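Local coordinates for protection of telomeres protein 1 (Schizosaccharomyces pombe, PDB 4HJ7) that binds single-stranded telomeric DNA to protect the 3' overhang at chromosome ends, and regulates telomerase and telomere length, at residues 42-47 with 62-67. The protein carries 1 engineered substitution. Numbering follows the deposited sequence.
With nucleotides of chain B.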
loop_
_atom_site.group_PDB
_atom_site.type_symbol
_atom_site.label_atom_id
_atom_site.label_comp_id
_atom_site.label_asym_id
_atom_site.label_seq_id
_atom_site.Cartn_x
_atom_site.Cartn_y
_atom_site.Cartn_z
ATOM N N GLU A 42 10.942 4.590 -4.456
ATOM C CA GLU A 42 11.001 3.563 -5.494
ATOM C C GLU A 42 11.481 2.224 -4.943
ATOM O O GLU A 42 12.399 2.176 -4.127
ATOM C CB GLU A 42 11.930 4.039 -6.621
ATOM C CG GLU A 42 11.965 3.172 -7.868
ATOM C CD GLU A 42 12.756 3.847 -8.984
ATOM O OE1 GLU A 42 13.424 4.861 -8.679
ATOM O OE2 GLU A 42 12.713 3.381 -10.142
ATOM N N ASN A 43 10.855 1.138 -5.381
ATOM C CA ASN A 43 11.309 -0.192 -4.992
ATOM C C ASN A 43 11.455 -1.080 -6.229
ATOM O O ASN A 43 10.528 -1.209 -7.032
ATOM C CB ASN A 43 10.353 -0.815 -3.960
ATOM C CG ASN A 43 10.885 -2.108 -3.371
ATOM O OD1 ASN A 43 11.203 -3.051 -4.094
ATOM N ND2 ASN A 43 10.985 -2.156 -2.045
ATOM N N GLU A 44 12.623 -1.701 -6.367
ATOM C CA GLU A 44 12.951 -2.469 -7.569
ATOM C C GLU A 44 12.017 -3.644 -7.855
ATOM O O GLU A 44 11.982 -4.157 -8.977
ATOM C CB GLU A 44 14.393 -2.981 -7.499
ATOM C CG GLU A 44 15.440 -1.877 -7.456
ATOM C CD GLU A 44 15.169 -0.767 -8.447
ATOM O OE1 GLU A 44 14.616 -1.049 -9.537
ATOM O OE2 GLU A 44 15.503 0.398 -8.124
ATOM N N LEU A 45 11.274 -4.089 -6.851
ATOM C CA LEU A 45 10.348 -5.197 -7.057
ATOM C C LEU A 45 8.887 -4.782 -7.244
ATOM O O LEU A 45 8.021 -5.640 -7.427
ATOM C CB LEU A 45 10.461 -6.211 -5.920
ATOM C CG LEU A 45 11.837 -6.853 -5.783
ATOM C CD1 LEU A 45 11.895 -7.657 -4.490
ATOM C CD2 LEU A 45 12.134 -7.722 -7.000
ATOM N N PHE A 46 8.595 -3.485 -7.183
ATOM C CA PHE A 46 7.217 -3.038 -7.403
ATOM C C PHE A 46 6.910 -3.147 -8.897
ATOM O O PHE A 46 7.822 -3.160 -9.723
ATOM C CB PHE A 46 7.014 -1.584 -6.945
ATOM C CG PHE A 46 7.060 -1.381 -5.429
ATOM C CD1 PHE A 46 7.141 -2.451 -4.552
ATOM C CD2 PHE A 46 6.990 -0.102 -4.902
ATOM C CE1 PHE A 46 7.169 -2.238 -3.159
ATOM C CE2 PHE A 46 7.023 0.125 -3.534
ATOM C CZ PHE A 46 7.117 -0.948 -2.652
ATOM N N PHE A 47 5.634 -3.212 -9.257
ATOM C CA PHE A 47 5.282 -3.285 -10.677
ATOM C C PHE A 47 5.469 -1.909 -11.323
ATOM O O PHE A 47 5.108 -0.899 -10.722
ATOM C CB PHE A 47 3.828 -3.751 -10.852
ATOM C CG PHE A 47 3.432 -3.925 -12.285
ATOM C CD1 PHE A 47 2.812 -2.896 -12.983
ATOM C CD2 PHE A 47 3.712 -5.108 -12.949
ATOM C CE1 PHE A 47 2.473 -3.054 -14.321
ATOM C CE2 PHE A 47 3.380 -5.273 -14.282
ATOM C CZ PHE A 47 2.757 -4.247 -14.967
ATOM N N PHE A 62 4.177 6.854 -11.769
ATOM C CA PHE A 62 4.494 5.857 -12.782
ATOM C C PHE A 62 5.792 5.164 -12.450
ATOM O O PHE A 62 6.563 5.644 -11.630
ATOM C CB PHE A 62 4.510 6.498 -14.172
ATOM C CG PHE A 62 3.186 7.093 -14.550
ATOM C CD1 PHE A 62 2.116 6.266 -14.862
ATOM C CD2 PHE A 62 2.995 8.468 -14.546
ATOM C CE1 PHE A 62 0.878 6.803 -15.189
ATOM C CE2 PHE A 62 1.763 9.005 -14.872
ATOM C CZ PHE A 62 0.710 8.173 -15.190
ATOM N N GLY A 63 6.019 4.007 -13.056
ATOM C CA GLY A 63 7.182 3.229 -12.687
ATOM C C GLY A 63 6.941 2.437 -11.411
ATOM O O GLY A 63 5.797 2.163 -11.042
ATOM N N ARG A 64 8.031 2.062 -10.744
ATOM C CA ARG A 64 7.966 1.126 -9.620
ATOM C C ARG A 64 7.828 1.856 -8.295
ATOM O O ARG A 64 8.733 1.808 -7.462
ATOM C CB ARG A 64 9.237 0.259 -9.601
ATOM C CG ARG A 64 9.448 -0.579 -10.859
ATOM C CD ARG A 64 10.496 -1.656 -10.578
ATOM N NE ARG A 64 10.993 -2.374 -11.754
ATOM C CZ ARG A 64 10.656 -3.620 -12.073
ATOM N NH1 ARG A 64 9.779 -4.294 -11.335
ATOM N NH2 ARG A 64 11.193 -4.195 -13.141
ATOM N N PHE A 65 6.693 2.525 -8.106
ATOM C CA PHE A 65 6.539 3.454 -6.988
ATOM C C PHE A 65 5.361 3.135 -6.076
ATOM O O PHE A 65 5.148 3.838 -5.087
ATOM C CB PHE A 65 6.411 4.902 -7.505
ATOM C CG PHE A 65 7.730 5.559 -7.803
ATOM C CD1 PHE A 65 8.387 5.317 -9.004
ATOM C CD2 PHE A 65 8.310 6.437 -6.885
ATOM C CE1 PHE A 65 9.598 5.925 -9.287
ATOM C CE2 PHE A 65 9.528 7.051 -7.160
ATOM C CZ PHE A 65 10.175 6.793 -8.358
ATOM N N SER A 66 4.596 2.089 -6.387
ATOM C CA SER A 66 3.454 1.720 -5.544
ATOM C C SER A 66 3.411 0.212 -5.299
ATOM O O SER A 66 3.937 -0.567 -6.099
ATOM C CB SER A 66 2.142 2.158 -6.192
ATOM O OG SER A 66 2.172 3.532 -6.534
ATOM N N ILE A 67 2.762 -0.197 -4.205
ATOM C CA ILE A 67 2.662 -1.613 -3.883
ATOM C C ILE A 67 1.199 -1.979 -3.701
ATOM O O ILE A 67 0.423 -1.223 -3.086
ATOM C CB ILE A 67 3.489 -1.996 -2.630
ATOM C CG1 ILE A 67 3.615 -3.524 -2.522
ATOM C CG2 ILE A 67 2.884 -1.358 -1.369
ATOM C CD1 ILE A 67 4.524 -3.995 -1.379
ATOM P P DA B 5 -1.976 -6.447 -16.256
ATOM O OP1 DA B 5 -3.035 -6.615 -17.273
ATOM O OP2 DA B 5 -0.546 -6.689 -16.563
ATOM O "O5'" DA B 5 -2.080 -4.946 -15.715
ATOM C "C5'" DA B 5 -3.358 -4.476 -15.326
ATOM C "C4'" DA B 5 -3.189 -3.285 -14.411
ATOM O "O4'" DA B 5 -2.668 -3.734 -13.141
ATOM C "C3'" DA B 5 -2.186 -2.251 -14.899
ATOM O "O3'" DA B 5 -2.611 -0.948 -14.501
ATOM C "C2'" DA B 5 -0.885 -2.636 -14.211
ATOM C "C1'" DA B 5 -1.382 -3.204 -12.889
ATOM N N9 DA B 5 -0.552 -4.284 -12.353
ATOM C C8 DA B 5 -0.145 -5.398 -13.027
ATOM N N7 DA B 5 0.575 -6.218 -12.297
ATOM C C5 DA B 5 0.623 -5.602 -11.055
ATOM C C6 DA B 5 1.239 -5.978 -9.853
ATOM N N6 DA B 5 1.946 -7.105 -9.733
ATOM N N1 DA B 5 1.105 -5.141 -8.793
ATOM C C2 DA B 5 0.402 -4.012 -8.940
ATOM N N3 DA B 5 -0.223 -3.561 -10.039
ATOM C C4 DA B 5 -0.079 -4.417 -11.064
HETATM O O HOH W 1 4.010 0.750 -8.915
HETATM O O HOH W 2 3.410 -2.795 -7.417
#
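The ring of Phe46 lies between two side chains: Ile67 CB sits 4.0 Å from the ring centroid over one face, while Asn43 CB, from the same turn as the ring, covers the opposite face. With CG anti to its carbonyl carbon (chi1 -70°), Phe46 sets its ring beside the 66-67 backbone, CG 3.3 Å from Ser66 O and CE1 3.6 Å from Ile67 CD1. A type I turn from Asn43 to Phe46 is closed by Phe46 N donating to Asn43 O, and Asn43 OD1 accepts from Leu45 N at 2.9 Å, which makes an Asx turn. The backbone N of Asn43 donates to Arg64 O (3.0 Å, 165° at the hydrogen). The extended Arg64 side chain then runs over the turn, and its NH1 donates to Phe46 O at 2.8 Å, with Glu44 O above one face of the guanidinium. At the other end, Glu42 CB lies over the Phe65 ring in a CH-pi contact, and the carboxylate is turned 24° from the ring plane. Two waters fill in between the backbones: one links Phe47 O to Ser66 N, the other Phe47 N to Ser66 O. The CB of Phe47, the residue after the turn, turns away from residues 62-67, and one face of its ring covers the base of DA5 of chain B, with CD2 3.4 Å from N7, contributing to the single-stranded DNA-binding surface of this OB-fold domain. Both segments belong to the long connection between strands 33-38 and 67-71, and the side chains of Asn43, Leu45 and Phe46 rest on Leu104 of strand 104-108.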